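Local coordinates for SusD superfamily protein (Bacteroides fragilis, PDB 3L22) that probably binds sugars at the outer membrane as a member of the SusD family, and carries zinc ions in the crystal, at residues A[26-31]-A[118-123]; A[122-127]-A[176-181]; A[200-205]-A[249-254]; A[37-42]-A[263-268]. All blocks are in the same frame, centred on the assembly; numbering follows the deposited sequence. Where two conformers were deposited one is given.

Contact 1. Residues A[26-31]-A[118-123]; sequences NGLYAA and QEAKFV. With ZN (zinc ion), chain B.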
loop_
_atom_site.group_PDB
_atom_site.type_symbol
_atom_site.label_atom_id
_atom_site.label_comp_id
_atom_site.label_asym_id
_atom_site.label_seq_id
_atom_site.Cartn_x
_atom_site.Cartn_y
_atom_site.Cartn_z
ATOM N N ASN A 26 10.951 -9.374 14.083
ATOM C CA ASN A 26 9.507 -9.127 14.265
ATOM C C ASN A 26 9.186 -7.707 14.673
ATOM O O ASN A 26 8.153 -7.198 14.291
ATOM C CB ASN A 26 8.856 -10.156 15.187
ATOM C CG ASN A 26 8.740 -11.525 14.491
ATOM O OD1 ASN A 26 8.296 -11.627 13.312
ATOM N ND2 ASN A 26 9.160 -12.577 15.192
ATOM N N GLY A 27 10.081 -7.062 15.400
ATOM C CA GLY A 27 9.909 -5.632 15.713
ATOM C C GLY A 27 9.938 -4.746 14.463
ATOM O O GLY A 27 9.330 -3.681 14.463
ATOM N N LEU A 28 10.639 -5.168 13.408
ATOM C CA LEU A 28 10.631 -4.403 12.141
ATOM C C LEU A 28 9.252 -4.415 11.514
ATOM O O LEU A 28 8.728 -3.367 11.097
ATOM C CB LEU A 28 11.696 -4.940 11.152
ATOM C CG LEU A 28 13.133 -5.059 11.700
ATOM C CD1 LEU A 28 14.120 -5.547 10.599
ATOM C CD2 LEU A 28 13.601 -3.714 12.293
ATOM N N TYR A 29 8.625 -5.586 11.508
ATOM C CA TYR A 29 7.273 -5.709 10.988
ATOM C C TYR A 29 6.282 -4.933 11.869
ATOM O O TYR A 29 5.347 -4.327 11.344
ATOM C CB TYR A 29 6.841 -7.185 10.892
ATOM C CG TYR A 29 7.543 -7.954 9.821
ATOM C CD1 TYR A 29 7.214 -7.791 8.496
ATOM C CD2 TYR A 29 8.584 -8.841 10.134
ATOM C CE1 TYR A 29 7.890 -8.500 7.492
ATOM C CE2 TYR A 29 9.245 -9.547 9.148
ATOM C CZ TYR A 29 8.899 -9.363 7.823
ATOM O OH TYR A 29 9.559 -10.091 6.841
ATOM N N ALA A 30 6.492 -4.927 13.183
ATOM C CA ALA A 30 5.621 -4.149 14.087
ATOM C C ALA A 30 5.821 -2.673 13.797
ATOM O O ALA A 30 4.848 -1.928 13.784
ATOM C CB ALA A 30 5.841 -4.477 15.633
ATOM N N ALA A 31 7.059 -2.265 13.532
ATOM C CA ALA A 31 7.365 -0.836 13.370
ATOM C C ALA A 31 6.691 -0.221 12.155
ATOM O O ALA A 31 6.409 0.972 12.152
ATOM C CB ALA A 31 8.875 -0.601 13.311
ATOM N N GLN A 118 17.319 -10.284 4.006
ATOM C CA GLN A 118 16.449 -9.972 2.871
ATOM C C GLN A 118 15.046 -9.547 3.369
ATOM O O GLN A 118 14.401 -8.667 2.796
ATOM C CB GLN A 118 16.422 -11.180 1.923
ATOM C CG GLN A 118 17.769 -11.372 1.206
ATOM C CD GLN A 118 17.838 -12.641 0.373
ATOM O OE1 GLN A 118 16.811 -13.263 0.107
ATOM N NE2 GLN A 118 19.062 -13.065 0.002
ATOM N N GLU A 119 14.608 -10.122 4.482
ATOM C CA GLU A 119 13.350 -9.688 5.103
ATOM C C GLU A 119 13.435 -8.265 5.621
ATOM O O GLU A 119 12.519 -7.464 5.398
ATOM C CB GLU A 119 12.907 -10.605 6.257
ATOM C CG GLU A 119 12.295 -11.894 5.727
ATOM C CD GLU A 119 11.600 -12.716 6.828
ATOM O OE1 GLU A 119 11.132 -12.155 7.873
ATOM O OE2 GLU A 119 11.542 -13.942 6.622
ATOM N N ALA A 120 14.537 -7.952 6.288
ATOM C CA ALA A 120 14.717 -6.616 6.846
ATOM C C ALA A 120 14.786 -5.569 5.708
ATOM O O ALA A 120 14.198 -4.500 5.804
ATOM C CB ALA A 120 15.962 -6.577 7.717
ATOM N N LYS A 121 15.506 -5.889 4.635
ATOM C CA LYS A 121 15.561 -5.015 3.469
ATOM C C LYS A 121 14.192 -4.770 2.822
ATOM O O LYS A 121 13.892 -3.657 2.394
ATOM C CB LYS A 121 16.588 -5.529 2.453
ATOM C CG LYS A 121 18.049 -5.337 2.918
ATOM C CD LYS A 121 19.001 -5.704 1.772
ATOM C CE LYS A 121 20.436 -5.592 2.225
ATOM N NZ LYS A 121 21.357 -5.942 1.108
ATOM N N PHE A 122 13.348 -5.798 2.785
ATOM C CA PHE A 122 11.982 -5.661 2.294
ATOM C C PHE A 122 11.203 -4.605 3.115
ATOM O O PHE A 122 10.549 -3.758 2.539
ATOM C CB PHE A 122 11.236 -6.994 2.331
ATOM C CG PHE A 122 9.789 -6.867 2.027
ATOM C CD1 PHE A 122 9.346 -6.865 0.693
ATOM C CD2 PHE A 122 8.855 -6.663 3.045
ATOM C CE1 PHE A 122 8.015 -6.721 0.391
ATOM C CE2 PHE A 122 7.514 -6.500 2.739
ATOM C CZ PHE A 122 7.105 -6.523 1.382
ATOM N N VAL A 123 11.293 -4.672 4.445
ATOM C CA VAL A 123 10.630 -3.714 5.319
ATOM C C VAL A 123 11.133 -2.274 5.045
ATOM O O VAL A 123 10.321 -1.372 4.892
ATOM C CB VAL A 123 10.764 -4.107 6.785
ATOM C CG1 VAL A 123 10.193 -3.047 7.708
ATOM C CG2 VAL A 123 10.060 -5.458 7.026
HETATM ZN ZN ZN B . 10.638 -14.921 8.203
HETATM O O HOH W 1 9.884 -16.380 7.154
HETATM O O HOH W 2 12.270 -15.746 9.519
#
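The ring of Tyr29 has Val123 over one face and the carboxylate of Glu119 at its edge. The two segments belong to helices 18-33 and 113-131 of the helical SusD fold. The axes of 26-31 and 118-123 run almost parallel, at 12°, and approach to 9.9 Å. Val123 CG2 sits 3.7 Å above the plane of the Tyr29 ring, displaced toward the rim. This is a CH-pi contact: Val123 CG2 is 4.1 Å from the centroid of the Tyr29 ring. The imidazole of His197 also meets the Tyr29 ring, nearly parallel to it. The rest of the contact is apolar: Leu28 CD1 rests on Ala120 CB at 3.6 Å. Val123 divides its branches between two neighbours. CG1, anti to the backbone N (chi1 175°), reaches the carbonyl of Leu28, while CG2 takes the tyrosine ring. The phenol of Tyr29 donates to Glu119 OE1 and accepts from the backbone N of Ala198, which helps to fix the ring. Glu119 also binds a zinc ion, whose coordination is completed by His197 and two waters. Tyr29 is therefore a second-shell residue of this metal site. Tyr29 OH lies 2.8 Å from Glu119 OE1 and comes from above the carboxylate plane, while Glu119 OE2 holds the zinc at 2.1 Å.

Contact 2. Residues A[122-127]-A[176-181]; sequences FVRALA and LSDLEN. With EDO (1,2-ethanediol), chain Z.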
loop_
_atom_site.group_PDB
_atom_site.type_symbol
_atom_site.label_atom_id
_atom_site.label_comp_id
_atom_site.label_asym_id
_atom_site.label_seq_id
_atom_site.Cartn_x
_atom_site.Cartn_y
_atom_site.Cartn_z
ATOM N N PHE A 122 13.348 -5.798 2.785
ATOM C CA PHE A 122 11.982 -5.661 2.294
ATOM C C PHE A 122 11.203 -4.605 3.115
ATOM O O PHE A 122 10.549 -3.758 2.539
ATOM C CB PHE A 122 11.236 -6.994 2.331
ATOM C CG PHE A 122 9.789 -6.867 2.027
ATOM C CD1 PHE A 122 9.346 -6.865 0.693
ATOM C CD2 PHE A 122 8.855 -6.663 3.045
ATOM C CE1 PHE A 122 8.015 -6.721 0.391
ATOM C CE2 PHE A 122 7.514 -6.500 2.739
ATOM C CZ PHE A 122 7.105 -6.523 1.382
ATOM N N VAL A 123 11.293 -4.672 4.445
ATOM C CA VAL A 123 10.630 -3.714 5.319
ATOM C C VAL A 123 11.133 -2.274 5.045
ATOM O O VAL A 123 10.321 -1.372 4.892
ATOM C CB VAL A 123 10.764 -4.107 6.785
ATOM C CG1 VAL A 123 10.193 -3.047 7.708
ATOM C CG2 VAL A 123 10.060 -5.458 7.026
ATOM N N ARG A 124 12.447 -2.092 4.876
ATOM C CA ARG A 124 12.977 -0.766 4.531
ATOM C C ARG A 124 12.473 -0.316 3.166
ATOM O O ARG A 124 12.072 0.836 3.004
ATOM C CB ARG A 124 14.483 -0.784 4.557
ATOM C CG ARG A 124 15.127 0.565 4.279
ATOM C CD ARG A 124 16.607 0.518 4.662
ATOM N NE ARG A 124 17.368 -0.349 3.786
ATOM C CZ ARG A 124 18.642 -0.700 4.009
ATOM N NH1 ARG A 124 19.334 -0.240 5.069
ATOM N NH2 ARG A 124 19.261 -1.449 3.114
ATOM N N ALA A 125 12.419 -1.249 2.219
ATOM C CA ALA A 125 11.964 -0.963 0.866
ATOM C C ALA A 125 10.492 -0.508 0.855
ATOM O O ALA A 125 10.128 0.496 0.202
ATOM C CB ALA A 125 12.172 -2.216 -0.046
ATOM N N LEU A 126 9.664 -1.211 1.624
ATOM C CA LEU A 126 8.268 -0.858 1.738
ATOM C C LEU A 126 8.057 0.541 2.364
ATOM O O LEU A 126 7.191 1.346 1.909
ATOM C CB LEU A 126 7.529 -1.960 2.535
ATOM C CG LEU A 126 6.011 -1.980 2.461
ATOM C CD1 LEU A 126 5.468 -2.040 0.994
ATOM C CD2 LEU A 126 5.404 -3.119 3.319
ATOM N N ALA A 127 8.839 0.844 3.394
ATOM C CA ALA A 127 8.720 2.133 4.062
ATOM C C ALA A 127 9.046 3.264 3.080
ATOM O O ALA A 127 8.264 4.221 2.916
ATOM C CB ALA A 127 9.620 2.173 5.278
ATOM N N LEU A 176 14.762 -0.887 -5.456
ATOM C CA LEU A 176 15.095 -2.028 -6.291
ATOM C C LEU A 176 16.352 -2.726 -5.776
ATOM O O LEU A 176 16.430 -3.965 -5.846
ATOM C CB LEU A 176 15.251 -1.629 -7.759
ATOM C CG LEU A 176 14.000 -1.145 -8.472
ATOM C CD1 LEU A 176 14.404 -0.590 -9.861
ATOM C CD2 LEU A 176 12.958 -2.242 -8.568
ATOM N N SER A 177 17.323 -1.957 -5.271
ATOM C CA SER A 177 18.490 -2.573 -4.633
ATOM C C SER A 177 18.143 -3.422 -3.394
ATOM O O SER A 177 18.671 -4.513 -3.222
ATOM C CB SER A 177 19.514 -1.524 -4.231
ATOM O OG SER A 177 20.044 -0.906 -5.360
ATOM N N ASP A 178 17.234 -2.929 -2.567
ATOM C CA ASP A 178 16.802 -3.681 -1.388
ATOM C C ASP A 178 15.996 -4.928 -1.763
ATOM O O ASP A 178 15.795 -5.796 -0.921
ATOM C CB ASP A 178 15.995 -2.785 -0.431
ATOM C CG ASP A 178 16.870 -1.949 0.508
ATOM O OD1 ASP A 178 18.105 -2.145 0.640
ATOM O OD2 ASP A 178 16.308 -1.065 1.180
ATOM N N LEU A 179 15.513 -5.006 -3.001
ATOM C CA LEU A 179 14.745 -6.152 -3.469
ATOM C C LEU A 179 15.534 -6.985 -4.488
ATOM O O LEU A 179 14.973 -7.874 -5.152
ATOM C CB LEU A 179 13.441 -5.657 -4.092
ATOM C CG LEU A 179 12.505 -4.886 -3.149
ATOM C CD1 LEU A 179 11.338 -4.364 -3.978
ATOM C CD2 LEU A 179 11.999 -5.763 -1.996
ATOM N N GLU A 180 16.823 -6.725 -4.622
ATOM C CA GLU A 180 17.566 -7.371 -5.715
ATOM C C GLU A 180 17.950 -8.802 -5.451
ATOM O O GLU A 180 18.090 -9.557 -6.405
ATOM C CB GLU A 180 18.814 -6.599 -6.100
ATOM C CG GLU A 180 19.972 -6.700 -5.135
ATOM C CD GLU A 180 21.097 -5.660 -5.452
ATOM O OE1 GLU A 180 20.982 -4.885 -6.436
ATOM O OE2 GLU A 180 22.091 -5.652 -4.709
ATOM N N ASN A 181 18.198 -9.138 -4.192
ATOM C CA ASN A 181 18.465 -10.524 -3.835
ATOM C C ASN A 181 17.370 -11.029 -2.904
ATOM O O ASN A 181 17.235 -10.589 -1.789
ATOM C CB ASN A 181 19.840 -10.722 -3.218
ATOM C CG ASN A 181 20.261 -12.206 -3.232
ATOM O OD1 ASN A 181 19.455 -13.097 -3.548
ATOM N ND2 ASN A 181 21.508 -12.457 -2.914
HETATM C C1 EDO Z . 16.330 -6.225 -10.032
HETATM O O1 EDO Z . 15.570 -7.417 -9.882
HETATM C C2 EDO Z . 16.165 -5.187 -8.950
HETATM O O2 EDO Z . 15.433 -5.597 -7.808
#
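Arg124 and Asp178 form a salt bridge, which is the polar half of this contact. NE and NH2 of Arg124 each take one oxygen of the carboxylate. NE of Arg124 donates to OD2 of Asp178 at 2.9 Å, and NH2 of Arg124 donates to OD1 of Asp178 at 2.8 Å. Both bonds are nearly straight. They meet the oxygens on their syn sides, somewhat out of the carboxylate plane, with the two flat groups only 17° apart. The arginine chain bends at chi3 (68°), which turns its NE edge to the aspartate. His174 also bonds to Asp178 OD2, and Asn96 takes Arg124 NH1, so each partner has a further hydrogen bond. The bridge ties helix 113-131 to helix 168-178, within the helical part of this SusD-family protein. The apolar half lies beside it. Ala125 CB meets the CB of Asp178 at 3.9 Å, where the two backbones come closest. Leu179 follows Asp178, and its CD2 touches both Phe122 CD1, at 3.9 Å, and Ala125 CB, at 4.1 Å. Leu206 of helix 200-213 packs against both Ala125 and Leu179.

Contact 3. Residues A[200-205]-A[249-254]; sequences QAAANM and SIFSLP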
loop_
_atom_site.group_PDB
_atom_site.type_symbol
_atom_site.label_atom_id
_atom_site.label_comp_id
_atom_site.label_asym_id
_atom_site.label_seq_id
_atom_site.Cartn_x
_atom_site.Cartn_y
_atom_site.Cartn_z
ATOM N N GLN A 200 9.239 -14.328 -1.186
ATOM C CA GLN A 200 9.652 -13.958 -2.520
ATOM C C GLN A 200 8.493 -13.314 -3.270
ATOM O O GLN A 200 8.678 -12.273 -3.922
ATOM C CB GLN A 200 10.193 -15.175 -3.278
ATOM C CG GLN A 200 11.480 -15.693 -2.631
ATOM C CD GLN A 200 12.162 -16.763 -3.437
ATOM O OE1 GLN A 200 12.071 -16.759 -4.676
ATOM N NE2 GLN A 200 12.824 -17.711 -2.747
ATOM N N ALA A 201 7.287 -13.881 -3.149
ATOM C CA ALA A 201 6.076 -13.262 -3.759
ATOM C C ALA A 201 5.823 -11.830 -3.302
ATOM O O ALA A 201 5.487 -10.976 -4.117
ATOM C CB ALA A 201 4.833 -14.120 -3.477
ATOM N N ALA A 202 5.969 -11.557 -2.012
ATOM C CA ALA A 202 5.803 -10.196 -1.508
ATOM C C ALA A 202 6.837 -9.206 -2.104
ATOM O O ALA A 202 6.504 -8.081 -2.489
ATOM C CB ALA A 202 5.903 -10.196 0.025
ATOM N N ALA A 203 8.093 -9.629 -2.129
ATOM C CA ALA A 203 9.164 -8.832 -2.678
ATOM C C ALA A 203 8.897 -8.533 -4.170
ATOM O O ALA A 203 9.104 -7.416 -4.639
ATOM C CB ALA A 203 10.496 -9.550 -2.492
ATOM N N ASN A 204 8.450 -9.549 -4.898
ATOM C CA ASN A 204 8.134 -9.400 -6.314
ATOM C C ASN A 204 6.921 -8.521 -6.575
ATOM O O ASN A 204 6.886 -7.782 -7.566
ATOM C CB ASN A 204 7.967 -10.781 -6.962
ATOM C CG ASN A 204 9.310 -11.462 -7.248
ATOM O OD1 ASN A 204 10.217 -10.814 -7.741
ATOM N ND2 ASN A 204 9.419 -12.780 -6.977
HETATM N N MSE A 205 5.943 -8.556 -5.672
HETATM C CA MSE A 205 4.800 -7.638 -5.763
HETATM C C MSE A 205 5.281 -6.188 -5.615
HETATM O O MSE A 205 4.852 -5.316 -6.367
HETATM C CB MSE A 205 3.738 -7.946 -4.697
HETATM C CG MSE A 205 2.918 -9.175 -4.991
HETATM SE SE MSE A 205 1.888 -8.969 -6.641
HETATM C CE MSE A 205 0.666 -7.532 -6.022
ATOM N N SER A 249 -3.867 -14.541 -0.047
ATOM C CA SER A 249 -3.132 -13.559 0.734
ATOM C C SER A 249 -1.647 -13.707 0.524
ATOM O O SER A 249 -1.089 -14.767 0.786
ATOM C CB SER A 249 -3.454 -13.749 2.225
ATOM O OG SER A 249 -4.844 -13.687 2.445
ATOM N N ILE A 250 -1.000 -12.653 0.050
ATOM C CA ILE A 250 0.439 -12.683 -0.165
ATOM C C ILE A 250 1.135 -12.092 1.038
ATOM O O ILE A 250 2.010 -12.729 1.638
ATOM C CB ILE A 250 0.843 -11.963 -1.474
ATOM C CG1 ILE A 250 0.177 -12.649 -2.686
ATOM C CG2 ILE A 250 2.384 -11.953 -1.580
ATOM C CD1 ILE A 250 0.114 -11.831 -3.971
ATOM N N PHE A 251 0.800 -10.857 1.384
ATOM C CA PHE A 251 1.445 -10.190 2.524
ATOM C C PHE A 251 0.442 -9.272 3.231
ATOM O O PHE A 251 -0.240 -8.471 2.561
ATOM C CB PHE A 251 2.685 -9.388 2.059
ATOM C CG PHE A 251 3.403 -8.687 3.176
ATOM C CD1 PHE A 251 4.075 -9.418 4.148
ATOM C CD2 PHE A 251 3.400 -7.287 3.275
ATOM C CE1 PHE A 251 4.690 -8.779 5.232
ATOM C CE2 PHE A 251 4.040 -6.634 4.337
ATOM C CZ PHE A 251 4.674 -7.373 5.312
ATOM N N SER A 252 0.384 -9.388 4.559
ATOM C CA SER A 252 -0.507 -8.612 5.420
ATOM C C SER A 252 0.170 -8.280 6.718
ATOM O O SER A 252 1.176 -8.910 7.108
ATOM C CB SER A 252 -1.779 -9.404 5.783
ATOM O OG SER A 252 -2.486 -9.833 4.646
ATOM N N LEU A 253 -0.385 -7.281 7.394
ATOM C CA LEU A 253 0.077 -6.874 8.734
ATOM C C LEU A 253 -0.929 -7.437 9.742
ATOM O O LEU A 253 -2.121 -7.031 9.726
ATOM C CB LEU A 253 0.163 -5.354 8.858
ATOM C CG LEU A 253 0.794 -4.615 7.675
ATOM C CD1 LEU A 253 0.791 -3.067 7.946
ATOM C CD2 LEU A 253 2.178 -5.140 7.463
ATOM N N PRO A 254 -0.487 -8.396 10.568
ATOM C CA PRO A 254 -1.406 -9.064 11.492
ATOM C C PRO A 254 -1.603 -8.243 12.738
ATOM O O PRO A 254 -0.742 -7.408 13.063
ATOM C CB PRO A 254 -0.662 -10.360 11.825
ATOM C CG PRO A 254 0.795 -9.933 11.780
ATOM C CD PRO A 254 0.886 -8.938 10.675
#
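Helix 200-213 meets strand 249-253 where the strand turns a corner at Ile250, and the backbones come closest at Ala202 and Phe251, with their CA atoms 5.9 Å apart. Ile250 carries most of the packing. Its two branches reach different parts of the helix. CG2 of Ile250, anti to the backbone N, presses on the first turn, 3.8 Å from Ala201 CB and 3.6 Å from the backbone N of Ala202. That N is hydrogen-bonded to Thr199 OG1. The other branch runs along the helix to the next turn, where CD1 of Ile250 touches CG of Met205 at 4.0 Å. The two side chains cross there at about a right angle. Met205, a selenomethionine, is bent at chi2 and chi3, and it also packs on Phe325 and on helix 327-339. Opposite Phe325 of strand 322-326 the strand has two residues, Ile250 and Phe251, a classic beta bulge in a two-stranded antiparallel sheet. The bulge lets these two neighbouring residues both point their CB atoms to the helix. Phe251 CB meets Ala202 CB at 3.9 Å. The Phe251 ring, with CG anti to the backbone N (chi1 -180°), leads away from the helix and meets the ring of Phe122 edge-to-face.

Contact 4. Residues A[37-42]-A[263-268]; sequences TKSLMG and TQQSLA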
loop_
_atom_site.group_PDB
_atom_site.type_symbol
_atom_site.label_atom_id
_atom_site.label_comp_id
_atom_site.label_asym_id
_atom_site.label_seq_id
_atom_site.Cartn_x
_atom_site.Cartn_y
_atom_site.Cartn_z
ATOM N N THR A 37 0.784 3.972 20.654
ATOM C CA THR A 37 0.112 5.279 20.594
ATOM C C THR A 37 -0.067 5.874 19.210
ATOM O O THR A 37 -0.898 6.726 19.047
ATOM C CB THR A 37 0.842 6.296 21.465
ATOM O OG1 THR A 37 2.243 6.234 21.159
ATOM C CG2 THR A 37 0.633 5.968 23.020
ATOM N N LYS A 38 0.673 5.418 18.207
ATOM C CA LYS A 38 0.618 5.997 16.855
ATOM C C LYS A 38 0.533 4.845 15.867
ATOM O O LYS A 38 0.780 3.690 16.248
ATOM C CB LYS A 38 1.869 6.829 16.601
ATOM C CG LYS A 38 2.013 8.081 17.549
ATOM C CD LYS A 38 0.998 9.140 17.169
ATOM C CE LYS A 38 1.105 10.406 18.021
ATOM N NZ LYS A 38 0.323 11.448 17.294
ATOM N N SER A 39 0.144 5.142 14.637
ATOM C CA SER A 39 0.008 4.128 13.635
ATOM C C SER A 39 0.696 4.521 12.349
ATOM O O SER A 39 0.884 5.720 12.056
ATOM C CB SER A 39 -1.471 3.779 13.441
ATOM O OG SER A 39 -2.249 4.853 12.939
ATOM N N LEU A 40 1.104 3.517 11.580
ATOM C CA LEU A 40 1.609 3.731 10.247
ATOM C C LEU A 40 0.746 2.900 9.271
ATOM O O LEU A 40 -0.461 3.175 9.151
ATOM C CB LEU A 40 3.132 3.498 10.193
ATOM C CG LEU A 40 3.925 3.960 8.961
ATOM C CD1 LEU A 40 4.005 5.492 8.879
ATOM C CD2 LEU A 40 5.348 3.377 8.998
HETATM N N MSE A 41 1.304 1.898 8.605
HETATM C CA MSE A 41 0.557 1.137 7.600
HETATM C C MSE A 41 -0.441 0.151 8.189
HETATM O O MSE A 41 -1.224 -0.432 7.454
HETATM C CB MSE A 41 1.531 0.408 6.698
HETATM C CG MSE A 41 2.556 1.310 6.072
HETATM SE SE MSE A 41 1.921 3.035 5.324
HETATM C CE MSE A 41 0.638 2.296 4.019
ATOM N N GLY A 42 -0.451 -0.012 9.515
ATOM C CA GLY A 42 -1.476 -0.820 10.180
ATOM C C GLY A 42 -2.695 0.024 10.553
ATOM O O GLY A 42 -3.682 -0.483 11.117
ATOM N N THR A 263 -6.930 4.655 20.114
ATOM C CA THR A 263 -8.191 5.310 19.754
ATOM C C THR A 263 -8.156 5.999 18.429
ATOM O O THR A 263 -7.262 6.791 18.178
ATOM C CB THR A 263 -8.591 6.329 20.793
ATOM O OG1 THR A 263 -8.415 5.693 22.037
ATOM C CG2 THR A 263 -10.036 6.716 20.655
ATOM N N GLN A 264 -9.140 5.641 17.599
ATOM C CA GLN A 264 -9.295 6.172 16.256
ATOM C C GLN A 264 -8.050 6.064 15.404
ATOM O O GLN A 264 -7.685 6.991 14.736
ATOM C CB GLN A 264 -9.822 7.602 16.306
ATOM C CG GLN A 264 -11.236 7.627 16.793
ATOM C CD GLN A 264 -11.879 8.998 16.623
ATOM O OE1 GLN A 264 -11.274 10.041 16.956
ATOM N NE2 GLN A 264 -13.115 9.004 16.098
ATOM N N GLN A 265 -7.372 4.927 15.479
ATOM C CA GLN A 265 -6.238 4.668 14.597
ATOM C C GLN A 265 -6.404 3.424 13.756
ATOM O O GLN A 265 -5.612 3.211 12.880
ATOM C CB GLN A 265 -4.967 4.569 15.419
ATOM C CG GLN A 265 -4.609 5.897 16.073
ATOM C CD GLN A 265 -3.335 5.818 16.808
ATOM O OE1 GLN A 265 -2.442 5.057 16.412
ATOM N NE2 GLN A 265 -3.209 6.605 17.904
ATOM N N SER A 266 -7.414 2.597 14.031
ATOM C CA SER A 266 -7.589 1.374 13.279
ATOM C C SER A 266 -8.468 1.598 12.058
ATOM O O SER A 266 -9.300 2.509 12.032
ATOM C CB SER A 266 -8.248 0.277 14.121
ATOM O OG SER A 266 -9.582 0.620 14.439
ATOM N N LEU A 267 -8.289 0.741 11.063
ATOM C CA LEU A 267 -9.160 0.709 9.901
ATOM C C LEU A 267 -10.651 0.643 10.262
ATOM O O LEU A 267 -11.460 1.462 9.771
ATOM C CB LEU A 267 -8.801 -0.483 9.014
ATOM C CG LEU A 267 -7.749 -0.247 7.931
ATOM C CD1 LEU A 267 -6.534 0.514 8.371
ATOM C CD2 LEU A 267 -7.424 -1.578 7.229
ATOM N N ALA A 268 -11.012 -0.300 11.124
ATOM C CA ALA A 268 -12.411 -0.492 11.481
ATOM C C ALA A 268 -13.041 0.733 12.111
ATOM O O ALA A 268 -14.216 1.030 11.876
ATOM C CB ALA A 268 -12.599 -1.762 12.400
HETATM O O HOH W 3 -6.125 -1.197 11.790
#
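Gln265 reaches across to the loop 37-42, and its side chain makes most of the contact. It was deposited in two conformers, and the details of its tip hold for the one described here. Gln265 CB lies 3.7 Å from the OG of Ser39. The hydroxyl of Ser39 has its own bond to the backbone N of Lys44, so it is tied to the start of helix 44-52. CG of Gln265 passes by the same serine. From there the chain is extended (chi2 -177°), which carries the amide along the loop toward Thr37. CD of Gln265 is 3.4 Å from Thr37 O. At the tip the two amide atoms part. Gln265 OE1 lies over the link between Lys38 and Ser39, 3.0 Å from Lys38 C. In this conformer NE2 of Gln265 donates to Thr37 O at 2.6 Å, with a nearly straight N-H at 169°. The oxygen lies close to the plane of the glutamine amide, but the nitrogen stands well above the carbonyl plane of Thr37.

A second link lies at the other end of the segments. A water donates to Gly42 O at 2.6 Å and accepts from Leu267 N at 3.0 Å. Ser266 is the N-cap of the short helix 267-271. The contact joins the loop 37-42 to the loop leading into that helix of the SusD fold, away from the zinc sites. Its polar links, one direct hydrogen bond and one water bridge, both use backbone carbonyls of 37-42, so they depend on the course of its backbone; Ser39 adds side-chain packing.

In the fold
Contacts 1 and 2 share Phe122 and Val123 on helix 113-131, and their centres are 10 Å apart. Helix 18-33 packs on this helix in contact 1, and helix 168-178 in contact 2. Contact 3 follows them along the chain. Its centre lies 12 to 13 Å from theirs, and Phe122, Tyr29 and Leu179 touch it. Contact 4 is farther off, 18 to 24 Å between centres. It brings together the loop after helix 18-33 and the start of helix 267-271, thus enclosing contacts 2 and 3 in sequence, while contacts 1 and 4 cross along the chain. Leu253 touches Met41 and Gly42, so strand 249-253 packs against the loop of contact 4.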